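Local coordinates for putative flavoprotein (Bacteroides eggerthii, PDB 4ICI), which binds flavin mononucleotide in a flavodoxin-like fold and probably takes part in electron transfer, at residues V67-D71 against W98-R104; F21-T27 against G94-W98. All blocks are in the same frame, centred on the assembly; numbering follows the deposited sequence.

Interaction 1. Residues V67-D71 against W98-R104; sequences VEMND and WWDLAPR. With FMN (flavin mononucleotide), chain B; EDO (1,2-ethanediol), chain F.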
loop_
_atom_site.group_PDB
_atom_site.type_symbol
_atom_site.label_atom_id
_atom_site.label_comp_id
_atom_site.label_asym_id
_atom_site.label_seq_id
_atom_site.Cartn_x
_atom_site.Cartn_y
_atom_site.Cartn_z
ATOM N N VAL A 67 13.385 13.390 3.895
ATOM C CA VAL A 67 14.652 12.650 3.798
ATOM C C VAL A 67 14.409 11.278 3.165
ATOM O O VAL A 67 15.122 10.857 2.266
ATOM C CB VAL A 67 15.317 12.550 5.181
ATOM C CG1 VAL A 67 16.485 11.526 5.190
ATOM C CG2 VAL A 67 15.734 13.960 5.639
ATOM N N GLU A 68 13.326 10.620 3.576
ATOM C CA GLU A 68 12.930 9.318 2.999
ATOM C C GLU A 68 12.681 9.410 1.538
ATOM O O GLU A 68 13.112 8.576 0.754
ATOM C CB GLU A 68 11.604 8.807 3.536
ATOM C CG GLU A 68 11.678 8.137 4.812
ATOM C CD GLU A 68 10.361 7.482 5.138
ATOM O OE1 GLU A 68 9.503 7.325 4.226
ATOM O OE2 GLU A 68 10.188 7.119 6.299
HETATM N N MSE A 69 11.905 10.407 1.154
HETATM C CA MSE A 69 11.494 10.479 -0.214
HETATM C C MSE A 69 12.685 10.860 -1.115
HETATM O O MSE A 69 12.737 10.454 -2.272
HETATM C CB MSE A 69 10.240 11.340 -0.302
HETATM C CG MSE A 69 8.968 10.681 0.438
HETATM SE SE MSE A 69 8.696 8.753 0.391
HETATM C CE MSE A 69 8.362 8.465 -1.442
ATOM N N ASN A 70 13.709 11.522 -0.571
ATOM C CA ASN A 70 14.935 11.802 -1.304
ATOM C C ASN A 70 15.936 10.649 -1.400
ATOM O O ASN A 70 16.918 10.737 -2.142
ATOM C CB ASN A 70 15.595 13.067 -0.727
ATOM C CG ASN A 70 14.879 14.336 -1.177
ATOM O OD1 ASN A 70 14.507 14.452 -2.350
ATOM N ND2 ASN A 70 14.699 15.292 -0.273
ATOM N N ASP A 71 15.683 9.558 -0.694
ATOM C CA ASP A 71 16.562 8.406 -0.652
ATOM C C ASP A 71 15.801 7.139 -1.053
ATOM O O ASP A 71 15.203 6.464 -0.216
ATOM C CB ASP A 71 17.200 8.224 0.735
ATOM C CG ASP A 71 18.166 7.046 0.792
ATOM O OD1 ASP A 71 18.338 6.360 -0.255
ATOM O OD2 ASP A 71 18.758 6.820 1.893
ATOM N N TRP A 98 2.872 9.940 -1.183
ATOM C CA TRP A 98 3.858 10.893 -0.683
ATOM C C TRP A 98 4.769 11.300 -1.844
ATOM O O TRP A 98 5.472 10.470 -2.405
ATOM C CB TRP A 98 4.713 10.295 0.428
ATOM C CG TRP A 98 4.072 10.143 1.753
ATOM C CD1 TRP A 98 2.757 10.367 2.096
ATOM C CD2 TRP A 98 4.701 9.634 2.937
ATOM N NE1 TRP A 98 2.553 10.067 3.429
ATOM C CE2 TRP A 98 3.727 9.611 3.957
ATOM C CE3 TRP A 98 5.999 9.211 3.240
ATOM C CZ2 TRP A 98 4.002 9.196 5.254
ATOM C CZ3 TRP A 98 6.254 8.803 4.535
ATOM C CH2 TRP A 98 5.254 8.795 5.527
ATOM N N TRP A 99 4.713 12.587 -2.219
ATOM C CA TRP A 99 5.491 13.089 -3.344
ATOM C C TRP A 99 5.310 12.211 -4.605
ATOM O O TRP A 99 6.261 11.887 -5.312
ATOM C CB TRP A 99 6.961 13.196 -2.940
ATOM C CG TRP A 99 7.190 14.171 -1.828
ATOM C CD1 TRP A 99 7.269 13.904 -0.471
ATOM C CD2 TRP A 99 7.298 15.601 -1.959
ATOM N NE1 TRP A 99 7.434 15.080 0.219
ATOM C CE2 TRP A 99 7.461 16.127 -0.664
ATOM C CE3 TRP A 99 7.285 16.473 -3.044
ATOM C CZ2 TRP A 99 7.598 17.495 -0.419
ATOM C CZ3 TRP A 99 7.426 17.845 -2.807
ATOM C CH2 TRP A 99 7.581 18.339 -1.502
ATOM N N ASP A 100 4.054 11.865 -4.881
ATOM C CA ASP A 100 3.650 11.069 -6.054
ATOM C C ASP A 100 4.216 9.646 -6.067
ATOM O O ASP A 100 4.264 9.010 -7.130
ATOM C CB ASP A 100 4.000 11.817 -7.361
ATOM C CG ASP A 100 2.978 11.611 -8.478
ATOM O OD1 ASP A 100 1.881 11.021 -8.253
ATOM O OD2 ASP A 100 3.343 12.032 -9.604
ATOM N N LEU A 101 4.611 9.156 -4.891
ATOM C CA LEU A 101 5.203 7.838 -4.746
ATOM C C LEU A 101 4.582 7.076 -3.578
ATOM O O LEU A 101 3.921 7.650 -2.722
ATOM C CB LEU A 101 6.720 7.956 -4.487
ATOM C CG LEU A 101 7.578 8.523 -5.613
ATOM C CD1 LEU A 101 8.966 8.907 -5.040
ATOM C CD2 LEU A 101 7.671 7.539 -6.792
ATOM N N ALA A 102 4.835 5.779 -3.540
ATOM C CA ALA A 102 4.606 5.004 -2.317
ATOM C C ALA A 102 5.650 5.390 -1.268
ATOM O O ALA A 102 6.833 5.515 -1.571
ATOM C CB ALA A 102 4.714 3.518 -2.585
ATOM N N PRO A 103 5.221 5.555 -0.006
ATOM C CA PRO A 103 6.194 5.664 1.083
ATOM C C PRO A 103 7.179 4.509 1.074
ATOM O O PRO A 103 6.817 3.376 0.714
ATOM C CB PRO A 103 5.312 5.655 2.338
ATOM C CG PRO A 103 3.968 6.168 1.865
ATOM C CD PRO A 103 3.837 5.601 0.478
ATOM N N ARG A 104 8.420 4.789 1.479
ATOM C CA ARG A 104 9.458 3.769 1.414
ATOM C C ARG A 104 9.200 2.541 2.282
ATOM O O ARG A 104 9.734 1.475 1.999
ATOM C CB ARG A 104 10.824 4.362 1.713
ATOM C CG ARG A 104 11.243 5.591 0.902
ATOM C CD ARG A 104 11.161 5.437 -0.558
ATOM N NE ARG A 104 11.737 6.590 -1.254
ATOM C CZ ARG A 104 11.683 6.760 -2.575
ATOM N NH1 ARG A 104 11.077 5.847 -3.338
ATOM N NH2 ARG A 104 12.311 7.790 -3.128
HETATM N N1 FMN B . -1.166 14.086 -1.593
HETATM C C2 FMN B . -1.163 14.176 -2.963
HETATM O O2 FMN B . -2.234 14.286 -3.555
HETATM N N3 FMN B . 0.042 14.152 -3.652
HETATM C C4 FMN B . 1.270 14.085 -3.014
HETATM O O4 FMN B . 2.280 14.014 -3.739
HETATM C C4A FMN B . 1.269 14.031 -1.611
HETATM N N5 FMN B . 2.488 13.990 -0.899
HETATM C C5A FMN B . 2.426 13.896 0.497
HETATM C C6 FMN B . 3.619 13.816 1.228
HETATM C C7 FMN B . 3.597 13.708 2.595
HETATM C C7M FMN B . 4.881 13.573 3.359
HETATM C C8 FMN B . 2.395 13.665 3.280
HETATM C C8M FMN B . 2.378 13.566 4.788
HETATM C C9 FMN B . 1.206 13.755 2.567
HETATM C C9A FMN B . 1.201 13.852 1.161
HETATM N N10 FMN B . 0.003 13.928 0.432
HETATM C C10 FMN B . 0.041 14.011 -0.939
HETATM C "C1'" FMN B . -1.319 13.839 1.149
HETATM C "C2'" FMN B . -1.606 12.349 1.487
HETATM O "O2'" FMN B . -1.468 11.474 0.393
HETATM C "C3'" FMN B . -3.055 12.147 1.973
HETATM O "O3'" FMN B . -3.388 13.141 2.993
HETATM C "C4'" FMN B . -3.360 10.695 2.450
HETATM O "O4'" FMN B . -4.760 10.552 2.444
HETATM C "C5'" FMN B . -2.851 10.494 3.928
HETATM O "O5'" FMN B . -3.164 9.163 4.245
HETATM P P FMN B . -3.004 8.563 5.721
HETATM O O1P FMN B . -3.999 9.361 6.580
HETATM O O2P FMN B . -3.224 7.127 5.662
HETATM O O3P FMN B . -1.575 8.784 6.227
HETATM C C1 EDO F . 11.541 15.172 -2.691
HETATM O O1 EDO F . 11.927 13.797 -2.721
HETATM C C2 EDO F . 10.697 15.385 -1.471
HETATM O O2 EDO F . 11.538 15.896 -0.430
#
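The selenomethionine side chain of M69 lies across the loop 98-104, touching all its residues but D100. CG of M69 packs 3.8 Å from CD1 of W99. SE of M69 meets the rim of the W98 indole, 3.9 Å from CE3 and near the ring plane, an edge-on Met-aromatic contact. Bends at chi2 (-36°) and chi3 (-66°) then fold CE of M69 against CB of L101, a tight 3.5 Å, beside O of A102 and over the centre of the R104 guanidinium face. In one modelled conformer, E68 meets the same indole edge through OE1, while its OE2 is hydrogen-bonded to Y51. In this flavodoxin-like fold the loop following strand 90-96 is one of those that hold the flavin. A type I' turn from W98 to L101 directs the amide of W99 to N5 of FMN (2.9 Å) and that of D100 to O4, and C7M of the flavin lies over one face of W98, with P103 CG over the other. R104 fastens the end of helix 64-70 to this loop: NE donates nearly straight (170°) to O of E68 at 3.1 Å, and NH2 donates to O of M69 at 2.8 Å along a more bent path. The carbonyl of E68 also accepts from N of D71, the two donors arriving from opposite faces of its plane.

Interaction 2. Residues F21-T27 against G94-W98; sequences FSATGTT and GYPIW. With FMN (flavin mononucleotide), chain B; EDO (1,2-ethanediol), chain E.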
loop_
_atom_site.group_PDB
_atom_site.type_symbol
_atom_site.label_atom_id
_atom_site.label_comp_id
_atom_site.label_asym_id
_atom_site.label_seq_id
_atom_site.Cartn_x
_atom_site.Cartn_y
_atom_site.Cartn_z
ATOM N N PHE A 21 -0.166 0.696 4.798
ATOM C CA PHE A 21 0.461 1.680 5.666
ATOM C C PHE A 21 -0.451 2.907 5.726
ATOM O O PHE A 21 -0.992 3.361 4.710
ATOM C CB PHE A 21 1.827 2.069 5.086
ATOM C CG PHE A 21 2.471 3.269 5.751
ATOM C CD1 PHE A 21 2.777 3.259 7.094
ATOM C CD2 PHE A 21 2.768 4.386 5.019
ATOM C CE1 PHE A 21 3.339 4.354 7.687
ATOM C CE2 PHE A 21 3.341 5.480 5.609
ATOM C CZ PHE A 21 3.623 5.461 6.962
ATOM N N SER A 22 -0.627 3.431 6.935
ATOM C CA SER A 22 -1.393 4.640 7.142
ATOM C C SER A 22 -0.733 5.443 8.246
ATOM O O SER A 22 -0.529 4.931 9.354
ATOM C CB SER A 22 -2.816 4.294 7.526
ATOM O OG SER A 22 -3.625 5.461 7.645
ATOM N N ALA A 23 -0.398 6.688 7.956
ATOM C CA ALA A 23 0.203 7.565 8.959
ATOM C C ALA A 23 -0.814 8.360 9.758
ATOM O O ALA A 23 -0.600 8.589 10.969
ATOM C CB ALA A 23 1.223 8.508 8.300
ATOM N N THR A 24 -1.893 8.810 9.106
ATOM C CA THR A 24 -2.953 9.549 9.795
ATOM C C THR A 24 -4.368 8.975 9.674
ATOM O O THR A 24 -5.357 9.695 9.924
ATOM C CB THR A 24 -2.977 11.042 9.404
ATOM O OG1 THR A 24 -2.973 11.209 7.992
ATOM C CG2 THR A 24 -1.780 11.801 10.043
ATOM N N GLY A 25 -4.480 7.700 9.320
ATOM C CA GLY A 25 -5.756 7.010 9.380
ATOM C C GLY A 25 -6.557 6.932 8.091
ATOM O O GLY A 25 -7.472 6.127 7.993
ATOM N N THR A 26 -6.257 7.802 7.118
ATOM C CA THR A 26 -7.084 7.902 5.907
ATOM C C THR A 26 -7.019 6.598 5.099
ATOM O O THR A 26 -8.030 6.057 4.667
ATOM C CB THR A 26 -6.655 9.078 5.014
ATOM O OG1 THR A 26 -6.494 10.257 5.806
ATOM C CG2 THR A 26 -7.670 9.347 3.902
ATOM N N THR A 27 -5.808 6.103 4.899
ATOM C CA THR A 27 -5.618 4.854 4.173
ATOM C C THR A 27 -6.130 3.673 4.972
ATOM O O THR A 27 -6.625 2.699 4.385
ATOM C CB THR A 27 -4.139 4.668 3.784
ATOM O OG1 THR A 27 -3.694 5.882 3.169
ATOM C CG2 THR A 27 -3.959 3.520 2.800
ATOM N N GLY A 94 -1.778 -1.018 0.265
ATOM C CA GLY A 94 -2.262 0.323 0.332
ATOM C C GLY A 94 -1.346 1.299 1.035
ATOM O O GLY A 94 -0.580 0.944 1.952
ATOM N N TYR A 95 -1.439 2.552 0.611
ATOM C CA TYR A 95 -0.552 3.606 1.112
ATOM C C TYR A 95 -1.137 4.982 0.838
ATOM O O TYR A 95 -1.862 5.181 -0.125
ATOM C CB TYR A 95 0.868 3.490 0.504
ATOM C CG TYR A 95 0.890 3.312 -1.007
ATOM C CD1 TYR A 95 0.816 2.044 -1.572
ATOM C CD2 TYR A 95 0.950 4.386 -1.843
ATOM C CE1 TYR A 95 0.797 1.893 -2.961
ATOM C CE2 TYR A 95 0.936 4.242 -3.217
ATOM C CZ TYR A 95 0.859 3.001 -3.772
ATOM O OH TYR A 95 0.825 2.824 -5.149
ATOM N N PRO A 96 -0.709 5.977 1.618
ATOM C CA PRO A 96 -0.894 7.361 1.223
ATOM C C PRO A 96 0.111 7.718 0.131
ATOM O O PRO A 96 1.242 7.219 0.147
ATOM C CB PRO A 96 -0.563 8.125 2.493
ATOM C CG PRO A 96 0.460 7.265 3.198
ATOM C CD PRO A 96 0.046 5.849 2.873
ATOM N N ILE A 97 -0.269 8.560 -0.808
ATOM C CA ILE A 97 0.667 9.095 -1.813
ATOM C C ILE A 97 1.557 10.132 -1.150
ATOM O O ILE A 97 1.047 11.079 -0.577
ATOM C CB ILE A 97 -0.068 9.801 -2.973
ATOM C CG1 ILE A 97 -0.990 8.840 -3.739
ATOM C CG2 ILE A 97 0.938 10.506 -3.933
ATOM C CD1 ILE A 97 -0.305 7.568 -4.272
ATOM N N TRP A 98 2.872 9.940 -1.183
ATOM C CA TRP A 98 3.858 10.893 -0.683
ATOM C C TRP A 98 4.769 11.300 -1.844
ATOM O O TRP A 98 5.472 10.470 -2.405
ATOM C CB TRP A 98 4.713 10.295 0.428
ATOM C CG TRP A 98 4.072 10.143 1.753
ATOM C CD1 TRP A 98 2.757 10.367 2.096
ATOM C CD2 TRP A 98 4.701 9.634 2.937
ATOM N NE1 TRP A 98 2.553 10.067 3.429
ATOM C CE2 TRP A 98 3.727 9.611 3.957
ATOM C CE3 TRP A 98 5.999 9.211 3.240
ATOM C CZ2 TRP A 98 4.002 9.196 5.254
ATOM C CZ3 TRP A 98 6.254 8.803 4.535
ATOM C CH2 TRP A 98 5.254 8.795 5.527
HETATM N N1 FMN B . -1.166 14.086 -1.593
HETATM C C2 FMN B . -1.163 14.176 -2.963
HETATM O O2 FMN B . -2.234 14.286 -3.555
HETATM N N3 FMN B . 0.042 14.152 -3.652
HETATM C C4 FMN B . 1.270 14.085 -3.014
HETATM O O4 FMN B . 2.280 14.014 -3.739
HETATM C C4A FMN B . 1.269 14.031 -1.611
HETATM N N5 FMN B . 2.488 13.990 -0.899
HETATM C C5A FMN B . 2.426 13.896 0.497
HETATM C C6 FMN B . 3.619 13.816 1.228
HETATM C C7 FMN B . 3.597 13.708 2.595
HETATM C C7M FMN B . 4.881 13.573 3.359
HETATM C C8 FMN B . 2.395 13.665 3.280
HETATM C C8M FMN B . 2.378 13.566 4.788
HETATM C C9 FMN B . 1.206 13.755 2.567
HETATM C C9A FMN B . 1.201 13.852 1.161
HETATM N N10 FMN B . 0.003 13.928 0.432
HETATM C C10 FMN B . 0.041 14.011 -0.939
HETATM C "C1'" FMN B . -1.319 13.839 1.149
HETATM C "C2'" FMN B . -1.606 12.349 1.487
HETATM O "O2'" FMN B . -1.468 11.474 0.393
HETATM C "C3'" FMN B . -3.055 12.147 1.973
HETATM O "O3'" FMN B . -3.388 13.141 2.993
HETATM C "C4'" FMN B . -3.360 10.695 2.450
HETATM O "O4'" FMN B . -4.760 10.552 2.444
HETATM C "C5'" FMN B . -2.851 10.494 3.928
HETATM O "O5'" FMN B . -3.164 9.163 4.245
HETATM P P FMN B . -3.004 8.563 5.721
HETATM O O1P FMN B . -3.999 9.361 6.580
HETATM O O2P FMN B . -3.224 7.127 5.662
HETATM O O3P FMN B . -1.575 8.784 6.227
HETATM C C1 EDO E . -0.234 0.683 11.239
HETATM O O1 EDO E . 0.600 1.642 11.911
HETATM C C2 EDO E . -0.563 1.035 9.776
HETATM O O2 EDO E . 0.454 1.743 9.113
#
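F21 begins the phosphate-binding loop of the flavodoxin-like fold, which joins strand 16-20 to helix 26-38, and its side chain reaches across to segment 94-98. From CB, which lies near O of G94, a chi1 of 169° swings the ring away from the backbone N. CD1 of F21 lies 3.4 Å from O2 of a 1,2-ethanediol and CD2 3.8 Å from CD of P96. CE2 and CZ of F21 reach the benzo part of W98, CE2 lying 3.8 Å from CZ2. The ring planes stand at 80°, an offset edge-to-face pair with the edge of F21 toward the face of W98. A23 CB meets the indole rim near its plane. With an alanine at W98, the F21 edge and A23 methyl would probably lose their aromatic partner and the flavin's dimethylbenzene ring its cover on one side. The backbone N of F21 donates to O of G94 at 2.9 Å, and the CG2 methyl of T27 rests on the backbone at G94 and Y95. The loop wraps the FMN phosphate with amides and hydroxyls: O2P accepts from S22 OG at 2.6 Å and from both N and OG1 of T27, the latter hydroxyl also hydrogen-bonded to T125.

Overall arrangement
From the N terminus, strand 16-20 runs into segment 21-27, the loop that leads into helix 26-38. The chain then passes strand 41-44 and a long connection to helix 64-70, whose end carries segment 67-71. Strand 90-96, next to 16-20 in the parallel sheet, brings the chain back beside its start, and interaction 2 closes a loop of 66 intervening residues. Interaction 1 closes a shorter one of 26 as the chain moves on toward helix 104-112. The segments alternate along the chain, making the two closures cross rather than nest. W98 belongs to both, P103 packs on Y95, P96 and F21, and both contacts border the isoalloxazine of FMN, interaction 2 alone also holding the phosphate.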